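Long-range contacts in NanU sialic acid binding protein (Bacteroides fragilis, PDB 4L7T), which binds sialic acid with high affinity and, as a SusD-family protein of the outer membrane, probably delivers it to a partner transporter: residues 46-51 with 276-281; 215-220 with 231-236; 391-396 with 458-463. All coordinates share one frame; numbering follows the deposited sequence. Where two conformers were deposited one is given.

Contact 1. Residues 46-51 with 276-281; sequences LLRECS and DEYNMW
Arg48 and Tyr278 lie against each other where the chain of helix 33-48 runs into a type I beta turn from Arg48 to Ser51 and meets the loop after strand 267-271. That loop carries a classic beta bulge, in which Glu277 and Tyr278 both face Ala274. The pair illustrates how an arginine can use its carbons as much as its charge. With CG anti to the backbone N (chi1 175°), Arg48 lays CG over the tyrosine face, 3.8 Å from the ring centroid of Tyr278, as a CH-pi contact. A bend at chi3 then folds the chain along the ring, leaving the guanidinium nearly parallel to it, with 7° between the planes. The group lies toward the CB side of the ring: NE is still against Tyr278 CG, and its face is over Tyr278 CB.

Glu277 touches closest through CG, 3.4 Å from Arg48 NH2. Its OE2 makes a long salt bridge to the same Arg48 NH2 at 3.5 Å, lying at the guanidinium's edge and in the guanidinium plane, the carboxylate itself turned 63° from it. Arg272 backs both groups. Its backbone O accepts from Arg48 NH1, which with the edge-on Glu277 probably limits turning of the guanidinium, and its NH2 steadies the carboxylate through Glu277 OE1.

The phenol end of Tyr278 points at the turn, where OH comes within 3.3 Å of Glu49 CA. One water lies 3.1 Å from the same OH of Tyr278 and makes weak bonds to Glu49 O and Ser51 OG.

Ser51 OG turns back to donate to Arg48 O at 2.8 Å, in the carbonyl plane. It also accepts from a second water 2.8 Å away, which receives the backbone N-H of Trp281, while Trp281 CD1 presents the indole edge to Ser51 OG at 3.8 Å.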
loop_
_atom_site.group_PDB
_atom_site.type_symbol
_atom_site.label_atom_id
_atom_site.label_comp_id
_atom_site.label_asym_id
_atom_site.label_seq_id
_atom_site.Cartn_x
_atom_site.Cartn_y
_atom_site.Cartn_z
ATOM N N LEU A 46 9.189 -13.632 -3.155
ATOM C CA LEU A 46 8.920 -13.081 -4.496
ATOM C C LEU A 46 7.889 -11.941 -4.441
ATOM O O LEU A 46 8.002 -10.940 -5.176
ATOM C CB LEU A 46 8.391 -14.183 -5.402
ATOM C CG LEU A 46 9.398 -15.245 -5.815
ATOM C CD1 LEU A 46 8.571 -16.275 -6.579
ATOM C CD2 LEU A 46 10.476 -14.626 -6.729
ATOM N N LEU A 47 6.868 -12.092 -3.602
ATOM C CA LEU A 47 5.907 -11.002 -3.407
ATOM C C LEU A 47 6.628 -9.731 -2.899
ATOM O O LEU A 47 6.318 -8.600 -3.397
ATOM C CB LEU A 47 4.813 -11.468 -2.409
ATOM C CG LEU A 47 3.644 -10.523 -2.252
ATOM C CD1 LEU A 47 2.707 -10.685 -3.432
ATOM C CD2 LEU A 47 2.945 -10.895 -0.932
ATOM N N ARG A 48 7.544 -9.859 -1.961
ATOM C CA ARG A 48 8.319 -8.766 -1.435
ATOM C C ARG A 48 9.082 -7.974 -2.550
ATOM O O ARG A 48 9.274 -6.739 -2.447
ATOM C CB ARG A 48 9.276 -9.238 -0.352
ATOM C CG ARG A 48 10.242 -8.131 0.174
ATOM C CD ARG A 48 11.065 -8.590 1.347
ATOM N NE ARG A 48 11.898 -9.757 0.942
ATOM C CZ ARG A 48 12.499 -10.575 1.814
ATOM N NH1 ARG A 48 12.438 -10.315 3.120
ATOM N NH2 ARG A 48 13.235 -11.613 1.371
ATOM N N GLU A 49 9.474 -8.687 -3.610
ATOM C CA GLU A 49 10.182 -8.000 -4.753
ATOM C C GLU A 49 9.260 -7.020 -5.530
ATOM O O GLU A 49 9.730 -6.190 -6.350
ATOM C CB GLU A 49 10.772 -9.005 -5.738
ATOM C CG GLU A 49 11.944 -9.737 -5.131
ATOM C CD GLU A 49 12.558 -10.838 -6.012
ATOM O OE1 GLU A 49 11.986 -11.234 -7.062
ATOM O OE2 GLU A 49 13.633 -11.315 -5.599
ATOM N N CYS A 50 7.966 -7.142 -5.313
ATOM C CA CYS A 50 6.991 -6.294 -5.986
ATOM C C CYS A 50 6.545 -5.158 -5.084
ATOM O O CYS A 50 5.685 -4.352 -5.464
ATOM C CB CYS A 50 5.769 -7.098 -6.428
ATOM S SG CYS A 50 5.967 -8.411 -7.676
ATOM N N SER A 51 7.138 -5.051 -3.903
ATOM C CA SER A 51 6.644 -4.101 -2.893
ATOM C C SER A 51 6.801 -2.606 -3.247
ATOM O O SER A 51 5.908 -1.820 -2.984
ATOM C CB SER A 51 7.138 -4.415 -1.495
ATOM O OG SER A 51 8.548 -4.266 -1.380
ATOM N N ASP A 276 20.341 -7.911 5.840
ATOM C CA ASP A 276 20.984 -8.960 5.066
ATOM C C ASP A 276 20.015 -9.799 4.279
ATOM O O ASP A 276 20.391 -10.810 3.648
ATOM C CB ASP A 276 21.862 -9.824 5.978
ATOM C CG ASP A 276 23.019 -9.026 6.573
ATOM O OD1 ASP A 276 23.122 -7.798 6.307
ATOM O OD2 ASP A 276 23.840 -9.629 7.288
ATOM N N GLU A 277 18.752 -9.369 4.287
ATOM C CA GLU A 277 17.755 -10.084 3.527
ATOM C C GLU A 277 17.155 -9.176 2.456
ATOM O O GLU A 277 17.103 -9.532 1.290
ATOM C CB GLU A 277 16.672 -10.610 4.456
ATOM C CG GLU A 277 15.633 -11.468 3.754
ATOM C CD GLU A 277 15.271 -12.708 4.538
ATOM O OE1 GLU A 277 15.665 -12.829 5.740
ATOM O OE2 GLU A 277 14.607 -13.574 3.933
ATOM N N TYR A 278 16.685 -8.007 2.862
ATOM C CA TYR A 278 16.045 -7.089 1.884
ATOM C C TYR A 278 15.889 -5.704 2.477
ATOM O O TYR A 278 15.362 -5.544 3.552
ATOM C CB TYR A 278 14.642 -7.604 1.478
ATOM C CG TYR A 278 14.131 -7.178 0.125
ATOM C CD1 TYR A 278 14.509 -7.860 -1.045
ATOM C CD2 TYR A 278 13.189 -6.164 0.003
ATOM C CE1 TYR A 278 14.016 -7.494 -2.288
ATOM C CE2 TYR A 278 12.706 -5.788 -1.236
ATOM C CZ TYR A 278 13.114 -6.451 -2.374
ATOM O OH TYR A 278 12.577 -6.079 -3.593
ATOM N N ASN A 279 16.360 -4.676 1.774
ATOM C CA ASN A 279 16.095 -3.310 2.204
ATOM C C ASN A 279 14.699 -2.898 1.686
ATOM O O ASN A 279 14.197 -3.430 0.680
ATOM C CB ASN A 279 17.089 -2.360 1.530
ATOM C CG ASN A 279 18.517 -2.549 2.039
ATOM O OD1 ASN A 279 19.453 -2.753 1.229
ATOM N ND2 ASN A 279 18.712 -2.441 3.352
ATOM N N MET A 280 14.097 -1.996 2.422
ATOM C CA MET A 280 12.685 -1.559 2.124
ATOM C C MET A 280 12.613 -1.111 0.669
ATOM O O MET A 280 13.425 -0.316 0.216
ATOM C CB MET A 280 12.278 -0.421 3.055
ATOM C CG MET A 280 10.815 -0.005 2.678
ATOM S SD MET A 280 10.181 1.156 3.858
ATOM C CE MET A 280 8.711 1.888 3.072
ATOM N N TRP A 281 11.687 -1.701 -0.079
ATOM C CA TRP A 281 11.531 -1.417 -1.499
ATOM C C TRP A 281 12.807 -1.663 -2.303
ATOM O O TRP A 281 13.030 -0.994 -3.308
ATOM C CB TRP A 281 11.008 0.024 -1.751
ATOM C CG TRP A 281 9.677 0.360 -1.076
ATOM C CD1 TRP A 281 8.769 -0.531 -0.495
ATOM C CD2 TRP A 281 9.081 1.667 -0.979
ATOM N NE1 TRP A 281 7.700 0.182 0.011
ATOM C CE2 TRP A 281 7.850 1.516 -0.278
ATOM C CE3 TRP A 281 9.484 2.962 -1.402
ATOM C CZ2 TRP A 281 7.017 2.628 0.028
ATOM C CZ3 TRP A 281 8.670 4.062 -1.101
ATOM C CH2 TRP A 281 7.430 3.885 -0.421
HETATM O O HOH W 1 10.623 -3.759 -4.103
HETATM O O HOH W 2 10.058 -3.761 0.928
#

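Contact 2. Residues 215-220 with 231-236; sequences EVYLWS and YTTAKT
Tyr217 and Thr233 make the CH-pi contact between these segments. Thr233 CG2 stands over the centre of the phenol ring, 3.5 Å above its plane, 3.6 Å from the centroid of Tyr217 and 13° off the ring normal. OG1 of Thr233 is beside the backbone N (chi1 -59°), which leaves CG2 anti to that N and directed at the ring, while OG1 turns back along its own helix to Ala229 O.

The remaining side-chain contacts are apolar. Ala234 CB lies 3.9 Å from Tyr217 CB, and Leu218 CG rests against the same methyl at equal distance. So small a side chain is consistent with the close approach of Tyr217 CA and Ala234 CA, 5.3 Å. Leu218 CD2 lies against both Ala234 CB and Tyr231 CD1, the latter at 3.8 Å, the leucine and tyrosine side chains crossing at about a right angle.

Polar groups bring no hydrogen bond across the two segments. Leu218 O merely lies in the plane of the Tyr231 ring, at its edge, 3.8 Å from Tyr231 CE1. Outside the pair, Leu401 of helix 388-401 packs on both Leu218 and Tyr231.

Segments 215-220 and 231-236 have axes 7.8 Å apart and directions 166° from each other. Their parent helices, 206-223 and 227-244, form a tight antiparallel helical hairpin, consistent with the TPR-like helical scaffold of the SusD family.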
loop_
_atom_site.group_PDB
_atom_site.type_symbol
_atom_site.label_atom_id
_atom_site.label_comp_id
_atom_site.label_asym_id
_atom_site.label_seq_id
_atom_site.Cartn_x
_atom_site.Cartn_y
_atom_site.Cartn_z
ATOM N N GLU A 215 -11.962 -5.173 -0.007
ATOM C CA GLU A 215 -11.589 -4.226 -1.090
ATOM C C GLU A 215 -12.206 -4.658 -2.452
ATOM O O GLU A 215 -12.638 -3.787 -3.235
ATOM C CB GLU A 215 -10.063 -4.128 -1.219
ATOM C CG GLU A 215 -9.295 -3.614 -0.038
ATOM C CD GLU A 215 -7.844 -3.404 -0.487
ATOM O OE1 GLU A 215 -7.179 -4.385 -0.988
ATOM O OE2 GLU A 215 -7.418 -2.252 -0.328
ATOM N N VAL A 216 -12.198 -5.983 -2.740
ATOM C CA VAL A 216 -12.562 -6.504 -4.037
ATOM C C VAL A 216 -14.061 -6.334 -4.221
ATOM O O VAL A 216 -14.520 -5.895 -5.321
ATOM C CB VAL A 216 -12.096 -7.969 -4.106
ATOM C CG1 VAL A 216 -12.859 -8.734 -5.178
ATOM C CG2 VAL A 216 -10.589 -8.023 -4.413
ATOM N N TYR A 217 -14.848 -6.615 -3.170
ATOM C CA TYR A 217 -16.278 -6.426 -3.334
ATOM C C TYR A 217 -16.742 -4.966 -3.270
ATOM O O TYR A 217 -17.732 -4.623 -3.927
ATOM C CB TYR A 217 -17.058 -7.333 -2.350
ATOM C CG TYR A 217 -17.105 -8.746 -2.865
ATOM C CD1 TYR A 217 -18.263 -9.203 -3.504
ATOM C CD2 TYR A 217 -16.033 -9.633 -2.689
ATOM C CE1 TYR A 217 -18.327 -10.534 -3.950
ATOM C CE2 TYR A 217 -16.085 -10.977 -3.170
ATOM C CZ TYR A 217 -17.214 -11.398 -3.815
ATOM O OH TYR A 217 -17.247 -12.722 -4.290
ATOM N N LEU A 218 -16.046 -4.075 -2.574
ATOM C CA LEU A 218 -16.270 -2.640 -2.777
ATOM C C LEU A 218 -15.990 -2.218 -4.231
ATOM O O LEU A 218 -16.809 -1.466 -4.780
ATOM C CB LEU A 218 -15.405 -1.809 -1.835
ATOM C CG LEU A 218 -15.739 -1.878 -0.347
ATOM C CD1 LEU A 218 -14.764 -1.017 0.531
ATOM C CD2 LEU A 218 -17.248 -1.438 -0.184
ATOM N N TRP A 219 -14.870 -2.685 -4.808
ATOM C CA TRP A 219 -14.517 -2.343 -6.227
ATOM C C TRP A 219 -15.568 -2.951 -7.161
ATOM O O TRP A 219 -16.066 -2.248 -8.080
ATOM C CB TRP A 219 -13.116 -2.876 -6.529
ATOM C CG TRP A 219 -12.687 -2.462 -7.924
ATOM C CD1 TRP A 219 -13.031 -3.035 -9.129
ATOM C CD2 TRP A 219 -11.932 -1.296 -8.237
ATOM N NE1 TRP A 219 -12.491 -2.311 -10.164
ATOM C CE2 TRP A 219 -11.802 -1.251 -9.648
ATOM C CE3 TRP A 219 -11.294 -0.312 -7.454
ATOM C CZ2 TRP A 219 -11.085 -0.240 -10.318
ATOM C CZ3 TRP A 219 -10.575 0.706 -8.100
ATOM C CH2 TRP A 219 -10.474 0.719 -9.553
ATOM N N SER A 220 -15.946 -4.209 -6.944
ATOM C CA SER A 220 -16.987 -4.859 -7.774
ATOM C C SER A 220 -18.259 -4.005 -7.689
ATOM O O SER A 220 -18.952 -3.739 -8.717
ATOM C CB SER A 220 -17.364 -6.277 -7.195
ATOM O OG SER A 220 -18.378 -6.782 -8.078
ATOM N N TYR A 231 -21.571 -4.530 -1.712
ATOM C CA TYR A 231 -21.233 -3.766 -0.492
ATOM C C TYR A 231 -21.555 -4.563 0.786
ATOM O O TYR A 231 -20.820 -4.499 1.752
ATOM C CB TYR A 231 -22.021 -2.439 -0.450
ATOM C CG TYR A 231 -21.735 -1.517 -1.614
ATOM C CD1 TYR A 231 -20.477 -1.488 -2.229
ATOM C CD2 TYR A 231 -22.732 -0.635 -2.071
ATOM C CE1 TYR A 231 -20.218 -0.580 -3.312
ATOM C CE2 TYR A 231 -22.497 0.238 -3.166
ATOM C CZ TYR A 231 -21.257 0.234 -3.769
ATOM O OH TYR A 231 -21.036 1.120 -4.798
ATOM N N THR A 232 -22.668 -5.312 0.782
ATOM C CA THR A 232 -23.013 -6.207 1.901
ATOM C C THR A 232 -21.950 -7.321 2.062
ATOM O O THR A 232 -21.480 -7.570 3.208
ATOM C CB THR A 232 -24.444 -6.790 1.721
ATOM O OG1 THR A 232 -25.342 -5.670 1.737
ATOM C CG2 THR A 232 -24.829 -7.725 2.886
ATOM N N THR A 233 -21.564 -7.969 0.953
ATOM C CA THR A 233 -20.490 -8.980 1.021
ATOM C C THR A 233 -19.224 -8.365 1.666
ATOM O O THR A 233 -18.493 -8.991 2.485
ATOM C CB THR A 233 -20.219 -9.584 -0.368
ATOM O OG1 THR A 233 -21.445 -10.206 -0.860
ATOM C CG2 THR A 233 -19.104 -10.588 -0.312
ATOM N N ALA A 234 -18.884 -7.161 1.223
ATOM C CA ALA A 234 -17.651 -6.539 1.733
ATOM C C ALA A 234 -17.787 -6.240 3.248
ATOM O O ALA A 234 -16.843 -6.482 4.084
ATOM C CB ALA A 234 -17.346 -5.219 0.944
ATOM N N LYS A 235 -18.973 -5.730 3.639
ATOM C CA LYS A 235 -19.213 -5.418 5.057
ATOM C C LYS A 235 -19.079 -6.678 5.912
ATOM O O LYS A 235 -18.409 -6.657 6.989
ATOM C CB LYS A 235 -20.645 -4.814 5.180
ATOM C CG LYS A 235 -20.971 -4.506 6.634
ATOM C CD LYS A 235 -22.343 -3.728 6.781
ATOM C CE LYS A 235 -23.354 -4.660 6.348
ATOM N NZ LYS A 235 -24.650 -4.152 7.034
ATOM N N THR A 236 -19.679 -7.792 5.451
ATOM C CA THR A 236 -19.674 -9.058 6.211
ATOM C C THR A 236 -18.220 -9.587 6.359
ATOM O O THR A 236 -17.800 -10.056 7.430
ATOM C CB THR A 236 -20.507 -10.082 5.474
ATOM O OG1 THR A 236 -21.852 -9.595 5.501
ATOM C CG2 THR A 236 -20.442 -11.503 6.081
#

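Contact 3. Residues 391-396 with 458-463; sequences CLLLLA and KERMRE. With EDO (1,2-ethanediol), chain D.
Glu463 OE2 is held by two arginines, Arg387 and Arg416, while the CB of Glu463 touches Leu393 CD1 at 4.3 Å. The carboxylate is buried, and such neighbours would favour its ionised form. The pattern repeats one turn earlier: Glu459 packs its CG against Leu393 CD2 at 3.9 Å, and a bend at chi2 (61°) carries its carboxylate away from the leucine to Arg414 and Arg339. Arg339 bridges the two glutamates, pairing with Glu459 OE2 and Glu463 OE1.

Arg460 does the same with opposite sign. Its chain runs past Leu393 in the opposite direction, with CG 3.8 Å from Leu393 CD1. A turn at chi3 (63°) then sets the guanidinium beside two leucines, Leu394 CD2 lying over its face at 3.7 Å from Arg460 NH1, and Leu393 CB meeting the edge. Its NE and NH1 form salt bridges with Asp473 and Asp390. A 1,2-ethanediol, probably from the crystallisation liquor, donates from O1 to Met461 O at 2.7 Å.

Segments 391-396 and 458-463 run antiparallel (167°) with axes 10.7 Å apart. Helices 388-401 and 452-463 thus form an antiparallel pair consistent with the TPR-like helical scaffold of the SusD family.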
loop_
_atom_site.group_PDB
_atom_site.type_symbol
_atom_site.label_atom_id
_atom_site.label_comp_id
_atom_site.label_asym_id
_atom_site.label_seq_id
_atom_site.Cartn_x
_atom_site.Cartn_y
_atom_site.Cartn_z
ATOM N N CYS A 391 -8.968 -1.983 8.015
ATOM C CA CYS A 391 -10.198 -2.744 8.190
ATOM C C CYS A 391 -11.337 -1.797 8.647
ATOM O O CYS A 391 -12.431 -1.833 8.063
ATOM C CB CYS A 391 -9.969 -3.833 9.281
ATOM S SG CYS A 391 -11.433 -4.815 9.610
ATOM N N LEU A 392 -11.043 -0.986 9.690
ATOM C CA LEU A 392 -12.058 -0.119 10.259
ATOM C C LEU A 392 -12.559 0.904 9.210
ATOM O O LEU A 392 -13.804 1.151 9.169
ATOM C CB LEU A 392 -11.569 0.616 11.500
ATOM C CG LEU A 392 -11.268 -0.326 12.712
ATOM C CD1 LEU A 392 -10.608 0.494 13.839
ATOM C CD2 LEU A 392 -12.557 -1.111 13.172
ATOM N N LEU A 393 -11.666 1.501 8.424
ATOM C CA LEU A 393 -12.052 2.534 7.479
ATOM C C LEU A 393 -12.714 1.932 6.240
ATOM O O LEU A 393 -13.647 2.586 5.674
ATOM C CB LEU A 393 -10.871 3.484 7.144
ATOM C CG LEU A 393 -10.460 4.286 8.352
ATOM C CD1 LEU A 393 -9.274 5.145 7.996
ATOM C CD2 LEU A 393 -11.602 5.188 8.936
ATOM N N LEU A 394 -12.291 0.729 5.805
ATOM C CA LEU A 394 -13.071 0.062 4.794
ATOM C C LEU A 394 -14.465 -0.254 5.264
ATOM O O LEU A 394 -15.372 -0.222 4.444
ATOM C CB LEU A 394 -12.364 -1.238 4.309
ATOM C CG LEU A 394 -11.048 -1.054 3.508
ATOM C CD1 LEU A 394 -10.323 -2.403 3.330
ATOM C CD2 LEU A 394 -11.193 -0.317 2.140
ATOM N N LEU A 395 -14.616 -0.722 6.504
ATOM C CA LEU A 395 -15.937 -1.042 7.031
ATOM C C LEU A 395 -16.836 0.210 7.086
ATOM O O LEU A 395 -17.998 0.124 6.624
ATOM C CB LEU A 395 -15.794 -1.740 8.364
ATOM C CG LEU A 395 -17.109 -2.090 9.062
ATOM C CD1 LEU A 395 -17.956 -3.032 8.160
ATOM C CD2 LEU A 395 -16.695 -2.803 10.350
ATOM N N ALA A 396 -16.251 1.357 7.500
ATOM C CA ALA A 396 -16.914 2.677 7.443
ATOM C C ALA A 396 -17.372 2.939 6.003
ATOM O O ALA A 396 -18.498 3.397 5.779
ATOM C CB ALA A 396 -15.939 3.783 7.906
ATOM N N LYS A 458 -10.848 11.605 3.632
ATOM C CA LYS A 458 -10.017 12.460 4.457
ATOM C C LYS A 458 -9.331 11.616 5.534
ATOM O O LYS A 458 -8.143 11.775 5.768
ATOM C CB LYS A 458 -10.888 13.613 5.068
ATOM C CG LYS A 458 -10.071 14.340 6.126
ATOM C CD LYS A 458 -10.910 15.608 6.637
ATOM C CE LYS A 458 -12.074 15.168 7.560
ATOM N NZ LYS A 458 -13.031 16.289 7.652
ATOM N N GLU A 459 -10.076 10.705 6.164
ATOM C CA GLU A 459 -9.520 9.942 7.255
ATOM C C GLU A 459 -8.433 8.983 6.694
ATOM O O GLU A 459 -7.379 8.794 7.318
ATOM C CB GLU A 459 -10.584 9.109 7.965
ATOM C CG GLU A 459 -10.040 8.682 9.399
ATOM C CD GLU A 459 -9.739 9.863 10.289
ATOM O OE1 GLU A 459 -10.483 10.909 10.166
ATOM O OE2 GLU A 459 -8.873 9.788 11.153
ATOM N N ARG A 460 -8.681 8.440 5.516
ATOM C CA ARG A 460 -7.685 7.542 4.872
ATOM C C ARG A 460 -6.459 8.307 4.435
ATOM O O ARG A 460 -5.387 7.751 4.442
ATOM C CB ARG A 460 -8.358 6.783 3.731
ATOM C CG ARG A 460 -9.424 5.751 4.207
ATOM C CD ARG A 460 -9.962 4.852 3.063
ATOM N NE ARG A 460 -8.932 3.990 2.427
ATOM C CZ ARG A 460 -8.571 2.777 2.892
ATOM N NH1 ARG A 460 -9.175 2.259 3.956
ATOM N NH2 ARG A 460 -7.674 1.998 2.238
ATOM N N MET A 461 -6.629 9.567 4.042
ATOM C CA MET A 461 -5.465 10.346 3.641
ATOM C C MET A 461 -4.572 10.644 4.854
ATOM O O MET A 461 -3.341 10.575 4.748
ATOM C CB MET A 461 -5.851 11.650 2.966
ATOM C CG MET A 461 -4.677 12.200 2.264
ATOM S SD MET A 461 -5.202 13.790 1.622
ATOM C CE MET A 461 -4.067 14.126 0.328
ATOM N N ARG A 462 -5.183 10.861 6.012
ATOM C CA ARG A 462 -4.438 11.208 7.224
ATOM C C ARG A 462 -3.794 9.935 7.764
ATOM O O ARG A 462 -2.700 9.976 8.306
ATOM C CB ARG A 462 -5.375 11.782 8.273
ATOM C CG ARG A 462 -5.927 13.117 7.851
ATOM C CD ARG A 462 -6.859 13.708 8.898
ATOM N NE ARG A 462 -7.090 15.138 8.562
ATOM C CZ ARG A 462 -8.093 15.887 9.000
ATOM N NH1 ARG A 462 -9.131 15.371 9.664
ATOM N NH2 ARG A 462 -8.157 17.193 8.678
ATOM N N GLU A 463 -4.464 8.797 7.622
ATOM C CA GLU A 463 -4.000 7.535 8.259
ATOM C C GLU A 463 -2.928 6.782 7.425
ATOM O O GLU A 463 -2.051 6.102 8.009
ATOM C CB GLU A 463 -5.249 6.605 8.361
ATOM C CG GLU A 463 -5.097 5.281 9.210
ATOM C CD GLU A 463 -4.692 5.539 10.694
ATOM O OE1 GLU A 463 -5.035 6.582 11.307
ATOM O OE2 GLU A 463 -3.985 4.610 11.203
HETATM C C1 EDO D . -3.124 8.353 1.620
HETATM O O1 EDO D . -2.572 9.563 2.316
HETATM C C2 EDO D . -4.362 7.463 1.917
HETATM O O2 EDO D . -5.658 7.407 1.176
#

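The three contacts show how one helical protein combines local and distant closure. Contacts 2 and 3 are neighbours, their centres 15 Å apart, and share a seam: Lys235 CG meets Leu395 CD1 at 3.7 Å, and Glu215 CG meets Leu394 CD1 at the same distance. Leu394 serves both contacts, its CD2 touching Arg460 as well as Leu218 CD1 (4.0 Å), whereas Leu395 meets only the hairpin among these segments. Contact 1 lies across the chain's centre from both, its centre 29 Å from that of contact 2 and 26 Å from that of contact 3. No sialic acid is bound here; the sodium ion, at Thr483 and Thr486, belongs to none of the six segments.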